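Local coordinates for chorismate mutase (Burkholderia thailandensis, PDB 6CNZ), which probably catalyses the Claisen rearrangement of chorismate to prephenate, a step on the route to phenylalanine and tyrosine, at residues A29-V34 and A81-L86; W37-R42 and A92-T97; T74-Q79 and R117-L122. All blocks are in the same frame, centred on the assembly; numbering follows the deposited sequence.

Contact 1 (A29-V34 and A81-L86); sequences ALAEPV and AASKQL
Ala-31 meets Ser-83 and Leu-86 where helix 31-41 starts beside the long helix 69-96, a worked example of two backbones coming close at a small residue. The CA atoms of Ala-31 and Ser-83 are 5.6 Å apart, a methyl group here facing a serine. Along the first segment, Ala-29 and Leu-30 turn their side chains from the partner helix, Ala-29 lying against Tyr-155 and Gln-159 and Leu-30 against Gln-114 and Leu-115. The chain then re-enters helix at Ala-31, whose methyl group points across the interface. Ala-31 CB comes 3.7 Å from Ser-83 OG and 4.0 Å from Leu-86 CD2, and so touches side chains that start about one turn apart on helix 69-96. In Leu-86, CG lies anti to the backbone N (chi1 -175°), which swings the branched end toward helix 31-41, with CD2 the methyl that touches. The serine oxygen is not bonded across the contact; its hydrogen-bond partner is Gln-87 of the same helix, and a nitrate ion, probably from the crystallisation liquor, lies about 4 Å from the serine side chain. Glu-32 extends toward Leu-90 and Trp-94, further along helix 69-96. Val-34 N bonds to Leu-30 O at 3.2 Å, and the Val-34 side chain rests on Gln-87. This buried contact sits in the all-helical fold of the chorismate mutase type II family: helix 107-129 packs against Leu-30, Pro-33 and Val-34, while helix 157-166 covers Ala-29, Ala-82 and Leu-86.

Contact 2 (W37-R42 and A92-T97); sequences WKWINR and ATWRAT
Trp-39 and Trp-94 form a T-shaped (edge-to-face) aromatic pair between the last turns of helices 31-41 and 69-96, at one end of this all-helical chorismate mutase fold. The edge of the Trp-94 six-membered ring is directed at the face of the Trp-39 five-membered ring, with centroids 5.4 Å apart and planes inclined at 68°. The pair illustrates how rotamers select which parts of two large side chains meet. Trp-39 has CG anti to the backbone N (chi1 178°), which sends its indole across to the other helix. Trp-94 has CG beside its own backbone N instead, and its ring runs past Trp-39 in the opposite direction, back toward Glu-32, Ala-35 and His-36 of helix 31-41. Both halves of one face of the Trp-39 indole are therefore used. While CE3 of Trp-94 approaches the pyrrole part of Trp-39, CB of Trp-94 sits over the benzo part in a CH-pi contact, 3.6 Å from the six-membered ring centroid. Phe-91 adds a further edge-to-face partner for Trp-39. The outer end of the indole reaches the more exposed Arg-95, whose chain is extended from CG to NE and offers its aliphatic root rather than its charge: Arg-95 CG lies in the plane of the indole at its edge, 3.8 Å from Trp-39 CH2.

Contact 3 (T74-Q79 and R117-L122); sequences TFFDDQ and RLTQSL
Leu-122 of helix 107-129 meets the rings of both Phe-75 and Phe-76 from helix 69-96, and Thr-119 that of Phe-76, an example of how aromatic side chains can bridge helices whose backbones stay well apart. The axes of the two short segments approach no closer than 12.2 Å, and their directions differ by 138°, closer to antiparallel than to parallel. Following the second segment, Arg-117 lies on its outward side and bonds to Thr-153 O of the second subunit. Leu-118 packs on Leu-23 and Arg-27 of helix 15-29. Thr-119 is the first to meet Phe-76: Thr-119 O is 3.8 Å from Phe-76 CZ, and the Thr-119 CG2 methyl is 4.2 Å from the same ring atom. Gln-120 leans toward Arg-61, and Ser-121 packs on Thr-153 of the second subunit. Leu-122 completes the contact. Leu-122 CB stands 3.7 Å from Phe-76 CZ, and Leu-122 CD2 meets Phe-75 at the ring edge, 4.3 Å from CE2; with CG beside the backbone N (chi1 -78°), the branched end is directed toward both rings. Over the faces of the rings, Gln-79 folds back along its own helix. Gln-79 NE2 lies 3.3 Å above the plane of the Phe-75 ring, over the centre, and donates to Phe-75 O at 2.9 Å, while Gln-79 CG covers part of one face of Phe-76. Phe-75 O also accepts from Gln-79 N, and the two donors arrive from opposite faces of its carbonyl plane. The same NE2 bonds to Ala-166 O. With no hydrogen bond joining the segments, the chemistry implies cohesion by packing of rings against aliphatic carbons, the N-H groups of the glutamine amide being taken up by backbone carbonyls.

In the fold
Helix 69-96 runs through all three contacts. Contacts 1 and 2 join it to helix 31-41, contact 3 to helix 107-129. Contacts 1 and 3 are buried near the middle of the chain, whereas the centre of contact 2 is about 20 Å from the centre of the chain and the contact is partly open at its arginine. Spacing and chemistry change together: a methyl group suffices in contact 1, whereas larger aromatic rings span contacts 2 and 3. None has a hydrogen bond between its segments. Contact 1 touches contact 2 through Glu-32 and Trp-94, and contact 3 through Leu-30 and Leu-118; contacts 2 and 3 do not touch.

Contact 1 (A29-V34 and A81-L86)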
loop_
_atom_site.group_PDB
_atom_site.type_symbol
_atom_site.label_atom_id
_atom_site.label_comp_id
_atom_site.label_asym_id
_atom_site.label_seq_id
_atom_site.Cartn_x
_atom_site.Cartn_y
_atom_site.Cartn_z
ATOM N N ALA A 29 3.580 6.594 1.316
ATOM C CA ALA A 29 3.893 6.090 2.640
ATOM C C ALA A 29 5.353 5.664 2.767
ATOM O O ALA A 29 5.877 5.616 3.884
ATOM C CB ALA A 29 2.978 4.912 2.993
ATOM N N LEU A 30 6.009 5.336 1.659
ATOM C CA LEU A 30 7.426 5.002 1.698
ATOM C C LEU A 30 8.306 6.239 1.878
ATOM O O LEU A 30 9.523 6.098 2.018
ATOM C CB LEU A 30 7.808 4.235 0.430
ATOM C CG LEU A 30 7.191 2.844 0.247
ATOM C CD1 LEU A 30 7.296 2.383 -1.205
ATOM C CD2 LEU A 30 7.884 1.837 1.156
ATOM N N ALA A 31 7.720 7.443 1.898
ATOM C CA ALA A 31 8.516 8.638 2.166
ATOM C C ALA A 31 8.985 8.691 3.617
ATOM O O ALA A 31 10.039 9.273 3.903
ATOM C CB ALA A 31 7.726 9.907 1.799
ATOM N N GLU A 32 8.237 8.087 4.540
ATOM C CA GLU A 32 8.696 8.041 5.924
ATOM C C GLU A 32 10.010 7.275 6.047
ATOM O O GLU A 32 10.969 7.828 6.609
ATOM C CB GLU A 32 7.588 7.459 6.829
ATOM C CG GLU A 32 7.821 7.635 8.355
ATOM C CD GLU A 32 8.895 6.714 8.952
ATOM O OE1 GLU A 32 9.182 5.631 8.391
ATOM O OE2 GLU A 32 9.455 7.072 10.009
ATOM N N PRO A 33 10.140 6.030 5.562
ATOM C CA PRO A 33 11.454 5.373 5.663
ATOM C C PRO A 33 12.538 6.033 4.815
ATOM O O PRO A 33 13.715 5.968 5.189
ATOM C CB PRO A 33 11.177 3.926 5.219
ATOM C CG PRO A 33 9.896 3.951 4.483
ATOM C CD PRO A 33 9.094 5.064 5.154
ATOM N N VAL A 34 12.199 6.667 3.695
ATOM C CA VAL A 34 13.191 7.484 2.995
ATOM C C VAL A 34 13.676 8.599 3.914
ATOM O O VAL A 34 14.882 8.788 4.112
ATOM C CB VAL A 34 12.609 8.062 1.686
ATOM C CG1 VAL A 34 13.620 8.999 1.038
ATOM C CG2 VAL A 34 12.212 6.962 0.704
ATOM N N ALA A 81 7.214 15.806 -5.787
ATOM C CA ALA A 81 6.856 16.950 -4.943
ATOM C C ALA A 81 6.192 16.504 -3.644
ATOM O O ALA A 81 6.484 17.038 -2.565
ATOM C CB ALA A 81 5.914 17.889 -5.707
ATOM N N ALA A 82 5.274 15.540 -3.745
ATOM C CA ALA A 82 4.538 15.048 -2.582
ATOM C C ALA A 82 5.460 14.324 -1.612
ATOM O O ALA A 82 5.358 14.499 -0.387
ATOM C CB ALA A 82 3.413 14.114 -3.036
ATOM N N SER A 83 6.365 13.502 -2.145
ATOM C CA SER A 83 7.338 12.816 -1.300
ATOM C C SER A 83 8.198 13.825 -0.540
ATOM O O SER A 83 8.340 13.746 0.687
ATOM C CB SER A 83 8.204 11.891 -2.164
ATOM O OG SER A 83 9.184 11.225 -1.393
ATOM N N LYS A 84 8.742 14.813 -1.250
ATOM C CA LYS A 84 9.632 15.774 -0.599
ATOM C C LYS A 84 8.883 16.619 0.427
ATOM O O LYS A 84 9.421 16.939 1.490
ATOM C CB LYS A 84 10.301 16.664 -1.656
ATOM C CG LYS A 84 11.395 15.948 -2.425
ATOM C CD LYS A 84 11.708 16.616 -3.759
ATOM C CE LYS A 84 12.475 17.910 -3.603
ATOM N NZ LYS A 84 12.912 18.427 -4.945
ATOM N N GLN A 85 7.648 17.010 0.110
ATOM C CA GLN A 85 6.810 17.707 1.073
ATOM C C GLN A 85 6.680 16.905 2.368
ATOM O O GLN A 85 6.892 17.428 3.468
ATOM C CB GLN A 85 5.438 17.954 0.435
ATOM C CG GLN A 85 4.479 18.826 1.196
ATOM C CD GLN A 85 3.122 18.832 0.515
ATOM O OE1 GLN A 85 3.040 18.763 -0.711
ATOM N NE2 GLN A 85 2.058 18.848 1.302
ATOM N N LEU A 86 6.292 15.639 2.255
ATOM C CA LEU A 86 6.164 14.797 3.439
ATOM C C LEU A 86 7.500 14.675 4.176
ATOM O O LEU A 86 7.558 14.806 5.405
ATOM C CB LEU A 86 5.632 13.409 3.043
ATOM C CG LEU A 86 5.329 12.423 4.184
ATOM C CD1 LEU A 86 4.625 13.128 5.340
ATOM C CD2 LEU A 86 4.464 11.264 3.697
#

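Contact 2 (W37-R42 and A92-T97)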
loop_
_atom_site.group_PDB
_atom_site.type_symbol
_atom_site.label_atom_id
_atom_site.label_comp_id
_atom_site.label_asym_id
_atom_site.label_seq_id
_atom_site.Cartn_x
_atom_site.Cartn_y
_atom_site.Cartn_z
ATOM N N TRP A 37 15.826 7.253 6.785
ATOM C CA TRP A 37 17.188 6.949 6.337
ATOM C C TRP A 37 18.010 8.221 6.107
ATOM O O TRP A 37 19.176 8.303 6.521
ATOM C CB TRP A 37 17.134 6.107 5.064
ATOM C CG TRP A 37 18.462 5.606 4.644
ATOM C CD1 TRP A 37 19.057 4.427 5.028
ATOM C CD2 TRP A 37 19.392 6.260 3.765
ATOM N NE1 TRP A 37 20.286 4.309 4.426
ATOM C CE2 TRP A 37 20.518 5.417 3.651
ATOM C CE3 TRP A 37 19.381 7.470 3.067
ATOM C CZ2 TRP A 37 21.631 5.752 2.866
ATOM C CZ3 TRP A 37 20.492 7.802 2.274
ATOM C CH2 TRP A 37 21.597 6.945 2.185
ATOM N N LYS A 38 17.414 9.231 5.465
ATOM C CA LYS A 38 18.136 10.486 5.203
ATOM C C LYS A 38 18.434 11.260 6.484
ATOM O O LYS A 38 19.473 11.925 6.575
ATOM C CB LYS A 38 17.330 11.347 4.230
ATOM C CG LYS A 38 17.287 10.758 2.811
ATOM C CD LYS A 38 16.509 11.658 1.856
ATOM C CE LYS A 38 16.789 11.325 0.383
ATOM N NZ LYS A 38 15.642 11.745 -0.491
ATOM N N TRP A 39 17.547 11.165 7.484
ATOM C CA TRP A 39 17.770 11.814 8.774
ATOM C C TRP A 39 18.996 11.246 9.480
ATOM O O TRP A 39 19.775 11.989 10.105
ATOM C CB TRP A 39 16.527 11.638 9.654
ATOM C CG TRP A 39 16.648 12.224 11.047
ATOM C CD1 TRP A 39 17.004 11.566 12.187
ATOM C CD2 TRP A 39 16.422 13.591 11.425
ATOM N NE1 TRP A 39 16.986 12.430 13.257
ATOM C CE2 TRP A 39 16.638 13.681 12.814
ATOM C CE3 TRP A 39 16.018 14.742 10.724
ATOM C CZ2 TRP A 39 16.490 14.882 13.523
ATOM C CZ3 TRP A 39 15.867 15.945 11.431
ATOM C CH2 TRP A 39 16.097 15.999 12.816
ATOM N N ILE A 40 19.178 9.928 9.408
ATOM C CA ILE A 40 20.356 9.316 10.024
ATOM C C ILE A 40 21.609 9.626 9.207
ATOM O O ILE A 40 22.663 9.972 9.758
ATOM C CB ILE A 40 20.136 7.803 10.190
ATOM C CG1 ILE A 40 19.028 7.562 11.212
ATOM C CG2 ILE A 40 21.470 7.067 10.593
ATOM C CD1 ILE A 40 18.707 6.090 11.422
ATOM N N ASN A 41 21.507 9.548 7.891
ATOM C CA ASN A 41 22.667 9.665 7.030
ATOM C C ASN A 41 22.932 11.090 6.575
ATOM O O ASN A 41 23.938 11.325 5.900
ATOM C CB ASN A 41 22.501 8.748 5.821
ATOM C CG ASN A 41 22.545 7.286 6.207
ATOM O OD1 ASN A 41 23.621 6.687 6.257
ATOM N ND2 ASN A 41 21.367 6.698 6.500
ATOM N N ARG A 42 22.067 12.036 6.944
ATOM C CA ARG A 42 22.246 13.451 6.603
ATOM C C ARG A 42 22.356 13.646 5.093
ATOM O O ARG A 42 23.155 14.453 4.612
ATOM C CB ARG A 42 23.467 14.051 7.313
ATOM C CG ARG A 42 23.221 14.492 8.746
ATOM C CD ARG A 42 23.019 13.297 9.703
ATOM N NE ARG A 42 23.174 13.717 11.090
ATOM C CZ ARG A 42 23.286 12.900 12.129
ATOM N NH1 ARG A 42 23.264 11.578 11.958
ATOM N NH2 ARG A 42 23.430 13.422 13.338
ATOM N N ALA A 92 10.976 18.487 9.944
ATOM C CA ALA A 92 10.557 19.562 10.847
ATOM C C ALA A 92 10.076 18.994 12.187
ATOM O O ALA A 92 10.396 19.532 13.251
ATOM C CB ALA A 92 9.456 20.410 10.178
ATOM N N THR A 93 9.340 17.883 12.147
ATOM C CA THR A 93 8.873 17.228 13.368
ATOM C C THR A 93 10.038 16.670 14.173
ATOM O O THR A 93 10.112 16.850 15.393
ATOM C CB THR A 93 7.897 16.106 12.998
ATOM O OG1 THR A 93 6.777 16.662 12.306
ATOM C CG2 THR A 93 7.407 15.341 14.237
ATOM N N TRP A 94 10.959 15.980 13.502
ATOM C CA TRP A 94 12.094 15.386 14.199
ATOM C C TRP A 94 13.036 16.443 14.774
ATOM O O TRP A 94 13.595 16.234 15.855
ATOM C CB TRP A 94 12.815 14.422 13.249
ATOM C CG TRP A 94 11.913 13.273 12.885
ATOM C CD1 TRP A 94 10.838 12.817 13.618
ATOM C CD2 TRP A 94 11.955 12.472 11.696
ATOM N NE1 TRP A 94 10.218 11.785 12.961
ATOM C CE2 TRP A 94 10.884 11.538 11.787
ATOM C CE3 TRP A 94 12.796 12.443 10.566
ATOM C CZ2 TRP A 94 10.632 10.576 10.795
ATOM C CZ3 TRP A 94 12.545 11.485 9.573
ATOM C CH2 TRP A 94 11.467 10.563 9.699
ATOM N N ARG A 95 13.196 17.593 14.103
ATOM C CA ARG A 95 14.006 18.675 14.676
ATOM C C ARG A 95 13.406 19.187 15.971
ATOM O O ARG A 95 14.138 19.546 16.893
ATOM C CB ARG A 95 14.141 19.850 13.707
ATOM C CG ARG A 95 15.099 19.640 12.568
ATOM C CD ARG A 95 15.230 20.899 11.698
ATOM N NE ARG A 95 15.745 20.513 10.390
ATOM C CZ ARG A 95 15.062 20.562 9.253
ATOM N NH1 ARG A 95 13.821 21.040 9.228
ATOM N NH2 ARG A 95 15.639 20.155 8.128
ATOM N N ALA A 96 12.069 19.233 16.055
ATOM C CA ALA A 96 11.406 19.804 17.229
ATOM C C ALA A 96 11.582 18.933 18.463
ATOM O O ALA A 96 11.628 19.448 19.581
ATOM C CB ALA A 96 9.917 20.011 16.951
ATOM N N THR A 97 11.662 17.618 18.286
ATOM C CA THR A 97 11.895 16.725 19.400
ATOM C C THR A 97 13.157 15.945 19.074
ATOM O O THR A 97 14.269 16.480 19.182
ATOM C CB THR A 97 10.680 15.818 19.646
ATOM O OG1 THR A 97 10.434 15.017 18.484
ATOM C CG2 THR A 97 9.449 16.651 19.938
#

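Contact 3 (T74-Q79 and R117-L122)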
loop_
_atom_site.group_PDB
_atom_site.type_symbol
_atom_site.label_atom_id
_atom_site.label_comp_id
_atom_site.label_asym_id
_atom_site.label_seq_id
_atom_site.Cartn_x
_atom_site.Cartn_y
_atom_site.Cartn_z
ATOM N N THR A 74 4.360 14.756 -15.767
ATOM C CA THR A 74 3.752 15.674 -14.812
ATOM C C THR A 74 3.244 14.936 -13.580
ATOM O O THR A 74 3.474 15.377 -12.449
ATOM C CB THR A 74 2.606 16.433 -15.479
ATOM O OG1 THR A 74 3.141 17.272 -16.496
ATOM C CG2 THR A 74 1.874 17.297 -14.458
ATOM N N PHE A 75 2.558 13.805 -13.782
ATOM C CA PHE A 75 2.075 13.022 -12.651
ATOM C C PHE A 75 3.226 12.609 -11.743
ATOM O O PHE A 75 3.083 12.611 -10.513
ATOM C CB PHE A 75 1.309 11.797 -13.143
ATOM C CG PHE A 75 0.799 10.897 -12.033
ATOM C CD1 PHE A 75 -0.331 11.242 -11.303
ATOM C CD2 PHE A 75 1.439 9.703 -11.742
ATOM C CE1 PHE A 75 -0.814 10.421 -10.294
ATOM C CE2 PHE A 75 0.964 8.864 -10.734
ATOM C CZ PHE A 75 -0.169 9.223 -10.007
ATOM N N PHE A 76 4.384 12.279 -12.322
ATOM C CA PHE A 76 5.487 11.874 -11.458
ATOM C C PHE A 76 6.238 13.074 -10.897
ATOM O O PHE A 76 6.758 12.985 -9.778
ATOM C CB PHE A 76 6.416 10.888 -12.181
ATOM C CG PHE A 76 5.978 9.447 -12.026
ATOM C CD1 PHE A 76 4.982 8.910 -12.841
ATOM C CD2 PHE A 76 6.524 8.642 -11.037
ATOM C CE1 PHE A 76 4.562 7.590 -12.688
ATOM C CE2 PHE A 76 6.104 7.316 -10.881
ATOM C CZ PHE A 76 5.121 6.793 -11.710
ATOM N N ASP A 77 6.244 14.215 -11.599
ATOM C CA ASP A 77 6.621 15.469 -10.942
ATOM C C ASP A 77 5.870 15.643 -9.628
ATOM O O ASP A 77 6.468 15.985 -8.598
ATOM C CB ASP A 77 6.340 16.671 -11.847
ATOM C CG ASP A 77 7.425 16.902 -12.884
ATOM O OD1 ASP A 77 8.567 16.414 -12.701
ATOM O OD2 ASP A 77 7.133 17.587 -13.894
ATOM N N ASP A 78 4.553 15.380 -9.649
ATOM C CA ASP A 78 3.721 15.507 -8.453
ATOM C C ASP A 78 4.043 14.443 -7.401
ATOM O O ASP A 78 3.929 14.718 -6.200
ATOM C CB ASP A 78 2.236 15.438 -8.819
ATOM C CG ASP A 78 1.754 16.689 -9.554
ATOM O OD1 ASP A 78 2.379 17.757 -9.411
ATOM O OD2 ASP A 78 0.727 16.608 -10.249
ATOM N N GLN A 79 4.400 13.218 -7.818
ATOM C CA GLN A 79 4.782 12.192 -6.836
ATOM C C GLN A 79 6.031 12.611 -6.080
ATOM O O GLN A 79 6.102 12.485 -4.849
ATOM C CB GLN A 79 5.020 10.829 -7.505
ATOM C CG GLN A 79 3.831 10.282 -8.325
ATOM C CD GLN A 79 2.486 10.511 -7.657
ATOM O OE1 GLN A 79 2.166 9.883 -6.640
ATOM N NE2 GLN A 79 1.679 11.413 -8.232
ATOM N N ARG A 117 9.070 -0.765 -7.903
ATOM C CA ARG A 117 7.879 -1.505 -8.326
ATOM C C ARG A 117 6.681 -0.578 -8.528
ATOM O O ARG A 117 5.871 -0.790 -9.434
ATOM C CB ARG A 117 7.511 -2.579 -7.305
ATOM C CG ARG A 117 8.457 -3.754 -7.210
ATOM C CD ARG A 117 7.770 -4.883 -6.466
ATOM N NE ARG A 117 6.588 -5.324 -7.203
ATOM C CZ ARG A 117 6.472 -6.504 -7.802
ATOM N NH1 ARG A 117 7.456 -7.395 -7.735
ATOM N NH2 ARG A 117 5.360 -6.797 -8.461
ATOM N N LEU A 118 6.526 0.434 -7.674
ATOM C CA LEU A 118 5.331 1.267 -7.782
ATOM C C LEU A 118 5.347 2.123 -9.045
ATOM O O LEU A 118 4.280 2.498 -9.551
ATOM C CB LEU A 118 5.176 2.129 -6.531
ATOM C CG LEU A 118 4.599 1.298 -5.376
ATOM C CD1 LEU A 118 4.824 1.974 -4.035
ATOM C CD2 LEU A 118 3.134 1.000 -5.578
ATOM N N THR A 119 6.533 2.424 -9.584
ATOM C CA THR A 119 6.604 3.140 -10.852
ATOM C C THR A 119 5.765 2.447 -11.917
ATOM O O THR A 119 4.878 3.061 -12.520
ATOM C CB THR A 119 8.054 3.273 -11.309
ATOM O OG1 THR A 119 8.779 4.063 -10.358
ATOM C CG2 THR A 119 8.109 3.948 -12.669
ATOM N N GLN A 120 5.997 1.151 -12.127
ATOM C CA GLN A 120 5.240 0.432 -13.149
ATOM C C GLN A 120 3.758 0.319 -12.798
ATOM O O GLN A 120 2.906 0.400 -13.690
ATOM C CB GLN A 120 5.828 -0.962 -13.379
ATOM C CG GLN A 120 5.158 -1.713 -14.553
ATOM C CD GLN A 120 5.040 -0.873 -15.845
ATOM O OE1 GLN A 120 5.972 -0.161 -16.238
ATOM N NE2 GLN A 120 3.887 -0.964 -16.504
ATOM N N SER A 121 3.426 0.081 -11.523
ATOM C CA SER A 121 2.011 -0.019 -11.146
ATOM C C SER A 121 1.300 1.315 -11.341
ATOM O O SER A 121 0.166 1.359 -11.831
ATOM C CB SER A 121 1.868 -0.475 -9.692
ATOM O OG SER A 121 2.628 -1.636 -9.441
ATOM N N LEU A 122 1.956 2.408 -10.962
ATOM C CA LEU A 122 1.372 3.730 -11.145
ATOM C C LEU A 122 1.200 4.065 -12.616
ATOM O O LEU A 122 0.176 4.641 -13.008
ATOM C CB LEU A 122 2.245 4.775 -10.463
ATOM C CG LEU A 122 2.034 4.783 -8.950
ATOM C CD1 LEU A 122 2.996 5.758 -8.284
ATOM C CD2 LEU A 122 0.588 5.166 -8.639
#